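Local structure of yeast glycogen phosphorylase (Saccharomyces cerevisiae, 1YGP) at residues I456-E461 / A471-V476; R520-A525 / E543-M548; A664-K669 / F804-D809; P781-S786 / D822-Y827. The protein is a glycogen phosphorylase of the carbohydrate phosphorylase family, a GT-B type enzyme that carries pyridoxal-5'-phosphate. One frame throughout, in Å; residues are numbered along the deposited sequence.

Contact 1: I456-E461 / A471-V476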
loop_
_atom_site.group_PDB
_atom_site.type_symbol
_atom_site.label_atom_id
_atom_site.label_comp_id
_atom_site.label_asym_id
_atom_site.label_seq_id
_atom_site.Cartn_x
_atom_site.Cartn_y
_atom_site.Cartn_z
ATOM N N ILE A 456 39.367 -25.837 10.935
ATOM C CA ILE A 456 39.165 -25.010 9.771
ATOM C C ILE A 456 37.906 -25.447 9.020
ATOM O O ILE A 456 37.515 -24.764 8.069
ATOM C CB ILE A 456 40.520 -25.124 8.963
ATOM C CG1 ILE A 456 40.748 -23.820 8.231
ATOM C CG2 ILE A 456 40.527 -26.295 7.963
ATOM C CD1 ILE A 456 42.098 -23.723 7.496
ATOM N N SER A 457 37.240 -26.542 9.396
ATOM C CA SER A 457 36.101 -27.032 8.640
ATOM C C SER A 457 34.907 -26.106 8.672
ATOM O O SER A 457 34.631 -25.442 9.665
ATOM C CB SER A 457 35.634 -28.385 9.161
ATOM O OG SER A 457 34.561 -28.995 8.435
ATOM N N ILE A 458 34.172 -26.121 7.556
ATOM C CA ILE A 458 32.942 -25.378 7.431
ATOM C C ILE A 458 31.907 -26.115 8.261
ATOM O O ILE A 458 31.113 -25.434 8.902
ATOM C CB ILE A 458 32.508 -25.296 5.952
ATOM C CG1 ILE A 458 33.504 -24.467 5.156
ATOM C CG2 ILE A 458 31.133 -24.661 5.849
ATOM C CD1 ILE A 458 33.240 -24.508 3.632
ATOM N N ILE A 459 31.819 -27.445 8.323
ATOM C CA ILE A 459 30.802 -28.045 9.182
ATOM C C ILE A 459 31.442 -28.296 10.538
ATOM O O ILE A 459 32.472 -28.982 10.629
ATOM C CB ILE A 459 30.255 -29.380 8.602
ATOM C CG1 ILE A 459 29.230 -29.119 7.535
ATOM C CG2 ILE A 459 29.491 -30.159 9.659
ATOM C CD1 ILE A 459 29.721 -28.513 6.216
ATOM N N GLU A 460 30.837 -27.701 11.570
ATOM C CA GLU A 460 31.242 -27.838 12.961
ATOM C C GLU A 460 30.544 -29.062 13.497
ATOM O O GLU A 460 29.313 -29.096 13.566
ATOM C CB GLU A 460 30.811 -26.635 13.794
ATOM C CG GLU A 460 31.155 -26.707 15.276
ATOM C CD GLU A 460 30.843 -25.430 16.040
ATOM O OE1 GLU A 460 31.660 -24.513 15.995
ATOM O OE2 GLU A 460 29.797 -25.341 16.687
ATOM N N GLU A 461 31.344 -30.053 13.880
ATOM C CA GLU A 461 30.837 -31.310 14.404
ATOM C C GLU A 461 30.564 -31.043 15.876
ATOM O O GLU A 461 31.498 -31.091 16.677
ATOM C CB GLU A 461 31.894 -32.389 14.258
ATOM C CG GLU A 461 32.599 -32.466 12.915
ATOM C CD GLU A 461 31.750 -32.847 11.707
ATOM O OE1 GLU A 461 30.949 -33.779 11.791
ATOM O OE2 GLU A 461 31.925 -32.225 10.661
ATOM N N ALA A 471 30.661 -17.880 8.216
ATOM C CA ALA A 471 31.857 -17.071 7.980
ATOM C C ALA A 471 32.987 -17.879 7.345
ATOM O O ALA A 471 33.688 -17.368 6.467
ATOM C CB ALA A 471 32.405 -16.481 9.274
ATOM N N PHE A 472 33.139 -19.161 7.699
ATOM C CA PHE A 472 34.152 -19.984 7.053
ATOM C C PHE A 472 33.755 -20.313 5.607
ATOM O O PHE A 472 34.626 -20.297 4.725
ATOM C CB PHE A 472 34.344 -21.264 7.818
ATOM C CG PHE A 472 34.913 -21.074 9.215
ATOM C CD1 PHE A 472 35.179 -19.806 9.750
ATOM C CD2 PHE A 472 35.165 -22.214 9.978
ATOM C CE1 PHE A 472 35.689 -19.684 11.035
ATOM C CE2 PHE A 472 35.677 -22.081 11.266
ATOM C CZ PHE A 472 35.937 -20.819 11.792
ATOM N N LEU A 473 32.465 -20.568 5.305
ATOM C CA LEU A 473 32.002 -20.757 3.939
ATOM C C LEU A 473 32.255 -19.498 3.108
ATOM O O LEU A 473 32.607 -19.572 1.913
ATOM C CB LEU A 473 30.510 -21.078 3.952
ATOM C CG LEU A 473 29.671 -21.219 2.664
ATOM C CD1 LEU A 473 30.258 -22.194 1.643
ATOM C CD2 LEU A 473 28.306 -21.713 3.111
ATOM N N ALA A 474 32.096 -18.326 3.745
ATOM C CA ALA A 474 32.332 -17.072 3.068
ATOM C C ALA A 474 33.820 -16.912 2.790
ATOM O O ALA A 474 34.128 -16.484 1.677
ATOM C CB ALA A 474 31.863 -15.916 3.918
ATOM N N ILE A 475 34.774 -17.273 3.683
ATOM C CA ILE A 475 36.212 -17.169 3.381
ATOM C C ILE A 475 36.539 -18.087 2.207
ATOM O O ILE A 475 37.142 -17.658 1.225
ATOM C CB ILE A 475 37.172 -17.636 4.492
ATOM C CG1 ILE A 475 36.840 -17.198 5.898
ATOM C CG2 ILE A 475 38.498 -17.037 4.105
ATOM C CD1 ILE A 475 36.785 -15.710 6.210
ATOM N N VAL A 476 36.124 -19.351 2.294
ATOM C CA VAL A 476 36.354 -20.326 1.237
ATOM C C VAL A 476 35.712 -19.935 -0.096
ATOM O O VAL A 476 36.276 -20.298 -1.131
ATOM C CB VAL A 476 35.835 -21.703 1.723
ATOM C CG1 VAL A 476 35.896 -22.753 0.652
ATOM C CG2 VAL A 476 36.740 -22.192 2.828
#
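I458 lays its ethyl branch along the first turn of helix 470-477, overlapping the backbone of F472 and L473 more than their side-chain ends. The evidence lies in the nearest atoms: CG1 of I458 is 4.0 Å from N of L473, while CD1 of I458 comes to 4.0 Å from CA of L473. With CG1 beside the backbone N (chi1 -66°) and the chain extended beyond it (chi2 172°), CD1 reaches on to V476, one turn after F472, where it stands 4.3 Å from CB. The methyl CG2 meets the side chain of L473, 4.1 Å from its CB, and the two side chains run at a slant to each other.

The phenyl ring of F472 is used differently. Its edge faces the chain at 456-457, and O of S457 lies near the ring plane, 3.3 Å from CD2. O of I456 approaches the same CD2 obliquely. F500 of helix 498-504 also meets this ring, and V476 packs on the same helix.

S457 turns its hydroxyl from the helix: OG donates to O of I459 at 3.0 Å, tilted 27° from the carbonyl plane, and also bonds ND2 of N435. The strand that follows, 459-460, is an edge strand of a three-stranded antiparallel sheet, and its neighbour 467-469 runs straight into helix 470-477. No hydrogen bond joins the two segments directly, which implies that buried aliphatic and aromatic packing holds them together, with polar groups of 456-461 satisfied by neighbours such as N435.

Contact 2: R520-A525 / E543-M548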
loop_
_atom_site.group_PDB
_atom_site.type_symbol
_atom_site.label_atom_id
_atom_site.label_comp_id
_atom_site.label_asym_id
_atom_site.label_seq_id
_atom_site.Cartn_x
_atom_site.Cartn_y
_atom_site.Cartn_z
ATOM N N ARG A 520 26.050 14.100 3.379
ATOM C CA ARG A 520 24.983 14.059 4.363
ATOM C C ARG A 520 25.541 14.497 5.699
ATOM O O ARG A 520 24.993 15.398 6.333
ATOM C CB ARG A 520 24.397 12.672 4.519
ATOM C CG ARG A 520 23.135 12.709 5.376
ATOM C CD ARG A 520 22.524 11.331 5.613
ATOM N NE ARG A 520 21.889 10.848 4.396
ATOM C CZ ARG A 520 20.626 11.140 4.086
ATOM N NH1 ARG A 520 19.864 11.893 4.875
ATOM N NH2 ARG A 520 20.112 10.662 2.963
ATOM N N TRP A 521 26.686 13.969 6.097
ATOM C CA TRP A 521 27.156 14.267 7.424
ATOM C C TRP A 521 27.801 15.638 7.625
ATOM O O TRP A 521 27.808 16.087 8.776
ATOM C CB TRP A 521 28.034 13.059 7.802
ATOM C CG TRP A 521 27.098 11.844 7.891
ATOM C CD1 TRP A 521 27.227 10.768 7.042
ATOM C CD2 TRP A 521 26.006 11.712 8.727
ATOM N NE1 TRP A 521 26.223 9.967 7.322
ATOM C CE2 TRP A 521 25.475 10.484 8.308
ATOM C CE3 TRP A 521 25.378 12.429 9.752
ATOM C CZ2 TRP A 521 24.321 9.966 8.900
ATOM C CZ3 TRP A 521 24.225 11.913 10.342
ATOM C CH2 TRP A 521 23.700 10.694 9.917
ATOM N N LEU A 522 28.267 16.370 6.589
ATOM C CA LEU A 522 28.750 17.741 6.762
ATOM C C LEU A 522 27.840 18.750 6.065
ATOM O O LEU A 522 27.341 19.697 6.679
ATOM C CB LEU A 522 30.170 17.897 6.211
ATOM C CG LEU A 522 30.879 19.264 6.155
ATOM C CD1 LEU A 522 30.957 19.875 7.521
ATOM C CD2 LEU A 522 32.306 19.096 5.688
ATOM N N LYS A 523 27.545 18.579 4.783
ATOM C CA LYS A 523 26.773 19.604 4.091
ATOM C C LYS A 523 25.297 19.535 4.420
ATOM O O LYS A 523 24.667 20.580 4.573
ATOM C CB LYS A 523 26.970 19.495 2.572
ATOM C CG LYS A 523 26.334 20.675 1.891
ATOM C CD LYS A 523 26.638 20.655 0.430
ATOM C CE LYS A 523 25.902 21.811 -0.255
ATOM N NZ LYS A 523 26.129 23.107 0.370
ATOM N N GLN A 524 24.702 18.354 4.542
ATOM C CA GLN A 524 23.305 18.281 4.892
ATOM C C GLN A 524 23.136 18.613 6.363
ATOM O O GLN A 524 22.436 19.570 6.696
ATOM C CB GLN A 524 22.780 16.903 4.624
ATOM C CG GLN A 524 21.266 16.852 4.698
ATOM C CD GLN A 524 20.729 15.750 3.816
ATOM O OE1 GLN A 524 19.801 15.034 4.144
ATOM N NE2 GLN A 524 21.254 15.560 2.615
ATOM N N ALA A 525 23.805 17.856 7.235
ATOM C CA ALA A 525 23.671 18.027 8.667
ATOM C C ALA A 525 24.185 19.338 9.210
ATOM O O ALA A 525 23.618 19.824 10.186
ATOM C CB ALA A 525 24.399 16.915 9.410
ATOM N N GLU A 543 33.955 22.228 -3.723
ATOM C CA GLU A 543 34.833 21.177 -4.226
ATOM C C GLU A 543 35.529 20.346 -3.149
ATOM O O GLU A 543 35.884 19.181 -3.375
ATOM C CB GLU A 543 35.904 21.771 -5.099
ATOM N N TYR A 544 35.659 20.926 -1.941
ATOM C CA TYR A 544 36.239 20.265 -0.785
ATOM C C TYR A 544 35.431 19.014 -0.428
ATOM O O TYR A 544 35.977 18.085 0.164
ATOM C CB TYR A 544 36.287 21.249 0.410
ATOM C CG TYR A 544 34.968 21.693 1.035
ATOM C CD1 TYR A 544 34.257 22.776 0.498
ATOM C CD2 TYR A 544 34.425 21.000 2.127
ATOM C CE1 TYR A 544 33.015 23.149 1.041
ATOM C CE2 TYR A 544 33.184 21.364 2.673
ATOM C CZ TYR A 544 32.488 22.436 2.121
ATOM O OH TYR A 544 31.252 22.782 2.625
ATOM N N LEU A 545 34.138 18.916 -0.794
ATOM C CA LEU A 545 33.345 17.716 -0.497
ATOM C C LEU A 545 33.784 16.563 -1.374
ATOM O O LEU A 545 33.717 15.417 -0.957
ATOM C CB LEU A 545 31.872 18.023 -0.700
ATOM C CG LEU A 545 31.383 19.096 0.266
ATOM C CD1 LEU A 545 30.075 19.692 -0.190
ATOM C CD2 LEU A 545 31.295 18.464 1.648
ATOM N N LEU A 546 34.249 16.838 -2.591
ATOM C CA LEU A 546 34.859 15.815 -3.410
ATOM C C LEU A 546 36.304 15.606 -2.976
ATOM O O LEU A 546 36.780 14.463 -2.941
ATOM C CB LEU A 546 34.851 16.209 -4.866
ATOM C CG LEU A 546 33.646 15.891 -5.718
ATOM C CD1 LEU A 546 32.550 15.177 -4.950
ATOM C CD2 LEU A 546 33.131 17.195 -6.235
ATOM N N ASP A 547 37.039 16.671 -2.637
ATOM C CA ASP A 547 38.407 16.495 -2.194
ATOM C C ASP A 547 38.592 16.911 -0.746
ATOM O O ASP A 547 39.089 18.002 -0.456
ATOM C CB ASP A 547 39.352 17.296 -3.088
ATOM C CG ASP A 547 40.831 17.055 -2.785
ATOM O OD1 ASP A 547 41.196 15.977 -2.290
ATOM O OD2 ASP A 547 41.616 17.971 -3.048
ATOM N N MET A 548 38.263 16.008 0.184
ATOM C CA MET A 548 38.371 16.309 1.607
ATOM C C MET A 548 39.786 16.672 2.053
ATOM O O MET A 548 39.987 17.361 3.054
ATOM C CB MET A 548 37.900 15.129 2.452
ATOM C CG MET A 548 36.420 14.902 2.504
ATOM S SD MET A 548 35.607 16.425 2.997
ATOM C CE MET A 548 34.957 15.944 4.562
#
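L522 and K523 project from helix 518-524 onto the loop between helices 527-536 and 562-584, in a helix-on-loop packing of the GT-B type phosphorylase fold. Taken in order, R520 comes first and opens a wider pi-type turn: N of A525 bonds O of R520 at 2.9 Å, five residues back. The guanidinium of R520 is engaged away from the loop, in a salt bridge with E702.

W521 next faces the pyridoxal-5'-phosphate pocket, where it touches the cofactor and makes a cation-pi contact with K728. L522 packs on the loop instead, so consecutive residues serve cofactor site and loop packing. With CG anti to the backbone N (chi1 175°), L522 sends a single methyl, CD2, into a group of three side chains. This methyl meets the edge of the Y544 ring near its plane, 3.9 Å from CE2, and lies 4.2 Å from CD2 of L545 and 4.3 Å from CE of M548. L545 CG in turn covers one face of the Y544 ring, 3.8 Å above the plane and offset toward the rim.

K523 contributes its aliphatic stem, which crosses L545 at about a right angle. The chain is extended up to CE and bends at chi4 (52°), and its ammonium pairs with E542, just before the loop segment. The nearest approach between the two segments is here: CD of K523 to CD1 of L545, 3.6 Å.

Contact 3: A664-K669 / F804-D809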
loop_
_atom_site.group_PDB
_atom_site.type_symbol
_atom_site.label_atom_id
_atom_site.label_comp_id
_atom_site.label_asym_id
_atom_site.label_seq_id
_atom_site.Cartn_x
_atom_site.Cartn_y
_atom_site.Cartn_z
ATOM N N ALA A 664 19.591 -4.039 29.098
ATOM C CA ALA A 664 19.665 -2.825 28.297
ATOM C C ALA A 664 18.406 -1.997 28.530
ATOM O O ALA A 664 18.459 -0.783 28.759
ATOM C CB ALA A 664 19.777 -3.188 26.849
ATOM N N LYS A 665 17.253 -2.658 28.590
ATOM C CA LYS A 665 16.033 -1.963 28.933
ATOM C C LYS A 665 16.100 -1.377 30.346
ATOM O O LYS A 665 15.548 -0.290 30.559
ATOM C CB LYS A 665 14.867 -2.925 28.782
ATOM C CG LYS A 665 14.336 -2.859 27.365
ATOM C CD LYS A 665 13.400 -4.011 27.071
ATOM C CE LYS A 665 12.641 -3.709 25.797
ATOM N NZ LYS A 665 11.422 -4.507 25.703
ATOM N N LEU A 666 16.795 -1.984 31.317
ATOM C CA LEU A 666 16.930 -1.377 32.641
ATOM C C LEU A 666 17.726 -0.109 32.526
ATOM O O LEU A 666 17.361 0.886 33.162
ATOM C CB LEU A 666 17.694 -2.207 33.669
ATOM C CG LEU A 666 16.951 -3.137 34.600
ATOM C CD1 LEU A 666 17.929 -3.833 35.535
ATOM C CD2 LEU A 666 15.944 -2.327 35.406
ATOM N N ILE A 667 18.771 -0.109 31.682
ATOM C CA ILE A 667 19.630 1.047 31.606
ATOM C C ILE A 667 18.839 2.227 31.056
ATOM O O ILE A 667 19.003 3.356 31.549
ATOM C CB ILE A 667 20.856 0.710 30.747
ATOM C CG1 ILE A 667 21.697 -0.318 31.509
ATOM C CG2 ILE A 667 21.681 1.970 30.461
ATOM C CD1 ILE A 667 22.988 -0.825 30.822
ATOM N N ILE A 668 17.907 1.993 30.125
ATOM C CA ILE A 668 17.087 3.088 29.627
ATOM C C ILE A 668 16.229 3.610 30.766
ATOM O O ILE A 668 16.166 4.834 30.903
ATOM C CB ILE A 668 16.225 2.600 28.441
ATOM C CG1 ILE A 668 17.136 2.249 27.253
ATOM C CG2 ILE A 668 15.249 3.681 28.036
ATOM C CD1 ILE A 668 16.475 1.720 25.969
ATOM N N LYS A 669 15.638 2.778 31.638
ATOM C CA LYS A 669 14.788 3.286 32.713
ATOM C C LYS A 669 15.641 4.105 33.669
ATOM O O LYS A 669 15.274 5.231 34.030
ATOM C CB LYS A 669 14.117 2.143 33.488
ATOM C CG LYS A 669 13.209 2.548 34.655
ATOM C CD LYS A 669 12.156 3.504 34.121
ATOM C CE LYS A 669 11.326 4.260 35.156
ATOM N NZ LYS A 669 10.414 3.363 35.836
ATOM N N PHE A 804 16.634 -1.451 40.240
ATOM C CA PHE A 804 17.926 -1.373 39.562
ATOM C C PHE A 804 18.999 -2.312 40.097
ATOM O O PHE A 804 20.179 -2.216 39.750
ATOM C CB PHE A 804 18.405 0.091 39.613
ATOM C CG PHE A 804 17.478 1.029 38.837
ATOM C CD1 PHE A 804 17.069 0.713 37.524
ATOM C CD2 PHE A 804 17.005 2.192 39.443
ATOM C CE1 PHE A 804 16.189 1.556 36.836
ATOM C CE2 PHE A 804 16.126 3.032 38.753
ATOM C CZ PHE A 804 15.717 2.715 37.454
ATOM N N LYS A 805 18.567 -3.309 40.877
ATOM C CA LYS A 805 19.456 -4.261 41.518
ATOM C C LYS A 805 20.230 -5.146 40.549
ATOM O O LYS A 805 21.440 -5.215 40.743
ATOM C CB LYS A 805 18.678 -5.165 42.480
ATOM C CG LYS A 805 19.493 -5.386 43.729
ATOM C CD LYS A 805 19.168 -6.631 44.530
ATOM C CE LYS A 805 19.799 -6.547 45.918
ATOM N NZ LYS A 805 21.195 -6.128 45.908
ATOM N N PRO A 806 19.725 -5.828 39.513
ATOM C CA PRO A 806 20.524 -6.653 38.601
ATOM C C PRO A 806 21.768 -5.983 38.020
ATOM O O PRO A 806 22.821 -6.611 37.860
ATOM C CB PRO A 806 19.540 -7.062 37.554
ATOM C CG PRO A 806 18.288 -7.214 38.368
ATOM C CD PRO A 806 18.312 -5.948 39.190
ATOM N N LEU A 807 21.662 -4.675 37.766
ATOM C CA LEU A 807 22.763 -3.870 37.268
ATOM C C LEU A 807 23.847 -3.784 38.345
ATOM O O LEU A 807 24.973 -4.236 38.135
ATOM C CB LEU A 807 22.214 -2.492 36.908
ATOM C CG LEU A 807 23.114 -1.510 36.191
ATOM C CD1 LEU A 807 23.673 -2.157 34.929
ATOM C CD2 LEU A 807 22.316 -0.265 35.848
ATOM N N VAL A 808 23.508 -3.293 39.540
ATOM C CA VAL A 808 24.430 -3.177 40.671
ATOM C C VAL A 808 25.044 -4.532 40.972
ATOM O O VAL A 808 26.267 -4.647 41.058
ATOM C CB VAL A 808 23.679 -2.660 41.904
ATOM C CG1 VAL A 808 24.582 -2.558 43.104
ATOM C CG2 VAL A 808 23.184 -1.277 41.613
ATOM N N ASP A 809 24.264 -5.595 41.065
ATOM C CA ASP A 809 24.838 -6.897 41.316
ATOM C C ASP A 809 25.639 -7.467 40.173
ATOM O O ASP A 809 26.361 -8.438 40.422
ATOM C CB ASP A 809 23.771 -7.905 41.671
ATOM C CG ASP A 809 22.985 -7.580 42.931
ATOM O OD1 ASP A 809 23.404 -6.737 43.736
ATOM O OD2 ASP A 809 21.926 -8.189 43.089
#
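L666 and F804 form the close part of this contact, where helix 662-678 meets the start of helix 805-813. CD2 of L666 lies 3.9 Å from CD1 of F804, approaching the ring obliquely. Alongside, K669 brings its aliphatic stem to the edge of the same ring, CG near the ring plane and 3.8 Å from CZ. The lysine chain and the phenyl group run at about a right angle. In K669 a first torsion with CG anti to the backbone N (chi1 179°) puts CG at the phenyl edge; the later bends at chi2 and chi4 carry NZ off to a weak, long ion pair with E803.

The packing slackens toward P806 and L807. The other methyl of L666, CD1, sits 4.1 Å from CB of P806, a residue that is partly exposed, and CG1 of I667 is no nearer than 4.4 Å to CD1 of L807. Beyond them the outward flank of helix 805-813 is polar: NZ of K805 forms a salt bridge with OD1 of D809 at 3.2 Å, one turn on, and OD1 receives it on its syn lone pair. NZ of K805 pairs with E792 as well.

The short helical segments cross steeply, at -109°, and their axes stay 10.2 Å apart at closest approach. F804, at the N-cap position of helix 805-813, packs its side chain on helix 662-678, where it also touches L670 and C673. Helix 615-634 lies against both partners, with Q615 and Q616 on I667 and F620 on L807, while strand 204-208 meets helix 662-678 at K665 and I668.

Contact 4: P781-S786 / D822-Y827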
loop_
_atom_site.group_PDB
_atom_site.type_symbol
_atom_site.label_atom_id
_atom_site.label_comp_id
_atom_site.label_asym_id
_atom_site.label_seq_id
_atom_site.Cartn_x
_atom_site.Cartn_y
_atom_site.Cartn_z
ATOM N N PRO A 781 36.042 1.067 43.993
ATOM C CA PRO A 781 36.385 2.424 44.402
ATOM C C PRO A 781 35.267 3.095 45.189
ATOM O O PRO A 781 34.115 3.010 44.756
ATOM C CB PRO A 781 36.674 3.130 43.107
ATOM C CG PRO A 781 37.076 2.017 42.179
ATOM C CD PRO A 781 36.124 0.911 42.548
ATOM N N SER A 782 35.521 3.814 46.279
ATOM C CA SER A 782 34.486 4.537 47.012
ATOM C C SER A 782 33.512 5.341 46.148
ATOM O O SER A 782 32.303 5.320 46.385
ATOM C CB SER A 782 35.129 5.495 47.996
ATOM O OG SER A 782 36.181 4.839 48.689
ATOM N N SER A 783 34.009 5.981 45.092
ATOM C CA SER A 783 33.226 6.808 44.183
ATOM C C SER A 783 32.067 6.044 43.572
ATOM O O SER A 783 30.889 6.415 43.667
ATOM C CB SER A 783 34.170 7.310 43.107
ATOM O OG SER A 783 35.149 6.306 42.839
ATOM N N LEU A 784 32.470 4.896 43.024
ATOM C CA LEU A 784 31.542 3.986 42.396
ATOM C C LEU A 784 30.651 3.392 43.464
ATOM O O LEU A 784 29.441 3.266 43.252
ATOM C CB LEU A 784 32.261 2.856 41.685
ATOM C CG LEU A 784 31.351 1.987 40.857
ATOM C CD1 LEU A 784 30.745 2.845 39.764
ATOM C CD2 LEU A 784 32.120 0.831 40.253
ATOM N N ASP A 785 31.205 3.087 44.641
ATOM C CA ASP A 785 30.402 2.502 45.690
ATOM C C ASP A 785 29.355 3.477 46.195
ATOM O O ASP A 785 28.257 3.063 46.570
ATOM C CB ASP A 785 31.263 2.063 46.848
ATOM C CG ASP A 785 30.463 1.151 47.762
ATOM O OD1 ASP A 785 30.018 0.087 47.312
ATOM O OD2 ASP A 785 30.266 1.529 48.916
ATOM N N SER A 786 29.638 4.767 46.134
ATOM C CA SER A 786 28.670 5.759 46.520
ATOM C C SER A 786 27.536 5.664 45.520
ATOM O O SER A 786 26.398 5.469 45.956
ATOM C CB SER A 786 29.313 7.128 46.488
ATOM O OG SER A 786 30.404 7.137 47.404
ATOM N N ASP A 822 36.997 -0.669 36.948
ATOM C CA ASP A 822 38.385 -0.426 36.583
ATOM C C ASP A 822 38.578 0.936 35.948
ATOM O O ASP A 822 39.484 1.705 36.302
ATOM C CB ASP A 822 38.854 -1.515 35.628
ATOM C CG ASP A 822 38.630 -2.897 36.240
ATOM O OD1 ASP A 822 39.439 -3.342 37.058
ATOM O OD2 ASP A 822 37.625 -3.519 35.911
ATOM N N ASP A 823 37.640 1.264 35.060
ATOM C CA ASP A 823 37.748 2.517 34.356
ATOM C C ASP A 823 37.076 3.678 35.060
ATOM O O ASP A 823 37.328 4.820 34.658
ATOM C CB ASP A 823 37.182 2.314 32.937
ATOM C CG ASP A 823 37.946 1.299 32.093
ATOM O OD1 ASP A 823 39.070 0.914 32.419
ATOM O OD2 ASP A 823 37.424 0.887 31.075
ATOM N N PHE A 824 36.323 3.474 36.150
ATOM C CA PHE A 824 35.546 4.565 36.735
ATOM C C PHE A 824 36.353 5.795 37.117
ATOM O O PHE A 824 36.047 6.914 36.685
ATOM C CB PHE A 824 34.778 4.099 37.979
ATOM C CG PHE A 824 33.611 5.041 38.282
ATOM C CD1 PHE A 824 32.609 5.241 37.321
ATOM C CD2 PHE A 824 33.554 5.737 39.496
ATOM C CE1 PHE A 824 31.562 6.140 37.573
ATOM C CE2 PHE A 824 32.497 6.631 39.729
ATOM C CZ PHE A 824 31.500 6.841 38.772
ATOM N N GLU A 825 37.444 5.604 37.853
ATOM C CA GLU A 825 38.258 6.723 38.281
ATOM C C GLU A 825 38.941 7.481 37.155
ATOM O O GLU A 825 39.000 8.710 37.181
ATOM C CB GLU A 825 39.279 6.201 39.283
ATOM C CG GLU A 825 38.763 6.296 40.725
ATOM C CD GLU A 825 38.376 7.726 41.108
ATOM O OE1 GLU A 825 39.236 8.615 41.066
ATOM O OE2 GLU A 825 37.207 7.950 41.433
ATOM N N SER A 826 39.398 6.754 36.136
ATOM C CA SER A 826 40.061 7.317 34.980
ATOM C C SER A 826 39.036 8.145 34.230
ATOM O O SER A 826 39.316 9.302 33.895
ATOM C CB SER A 826 40.591 6.166 34.129
ATOM O OG SER A 826 41.320 6.491 32.941
ATOM N N TYR A 827 37.836 7.593 34.002
ATOM C CA TYR A 827 36.735 8.279 33.338
ATOM C C TYR A 827 36.419 9.610 34.016
ATOM O O TYR A 827 36.368 10.672 33.377
ATOM C CB TYR A 827 35.519 7.356 33.357
ATOM C CG TYR A 827 34.287 7.946 32.693
ATOM C CD1 TYR A 827 34.304 8.252 31.329
ATOM C CD2 TYR A 827 33.144 8.181 33.451
ATOM C CE1 TYR A 827 33.181 8.797 30.720
ATOM C CE2 TYR A 827 32.016 8.721 32.844
ATOM C CZ TYR A 827 32.045 9.029 31.485
ATOM O OH TYR A 827 30.956 9.626 30.883
#
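L784 and F824 make the apolar heart of this contact, a CH-pi interaction. CD1 of L784 sits over the centre of the F824 ring, 3.8 Å from the ring centroid and 7° off the normal, which puts the methyl almost straight above the face. In the leucine, a first torsion with CG anti to the backbone N acts together with chi2 to bring CD1 over the ring. CB of L784 adds a contact of 3.8 Å to CD2 at the ring rim. S783 meets the same ring differently, CB and OG lying at its edge near the plane, with OG 3.7 Å from CD2.

One hydrogen bond supplies the polar link. OG of S783 donates to OE2 of E825 at 3.0 Å, reaching the carboxylate on its anti side and 23° out of its plane. E825 folds back to receive it through a bend at chi2. As E825 is solvent-exposed, the bond lies at the outer margin of the contact. Van der Waals packing of P781 on E825 is slight, CB to CG being 4.5 Å.

Within helix 782-790, OG of S786 adds a second donor to O of S782, at 2.8 Å and from above the carbonyl plane, beside the helical bond from N of S786.

The helix segments cross at 101°, near perpendicular, with axes 9.7 Å apart. L617 and F620 of helix 615-634 pack on F824 and Y624 on S783, while D823 and S826 touch F759 of strand 757-759, at the edge of the six-stranded parallel sheet. This is consistent with the helical layer over the parallel sheet of a Rossmann-like GT-B domain.

How the contacts relate
Contacts 1, 2 and 3 are buried, whereas contact 4 is only partly so and lies farthest from the chain centre, about 34 Å. Contact 2 is the most central, at about 19 Å, and the one that includes a cofactor-pocket residue. Contacts 3 and 4 belong together: their segments alternate along the chain, helices 782-790, 805-813 and 820-840 follow one another, and F620 of helix 615-634 touches both. Their nearest atoms are about 7 Å apart, while those of contact 1 and any other contact are about 25 Å apart or more. The chemistry differs with burial: the three buried contacts have no hydrogen bond across them, while contact 4 adds a serine-carboxylate bond.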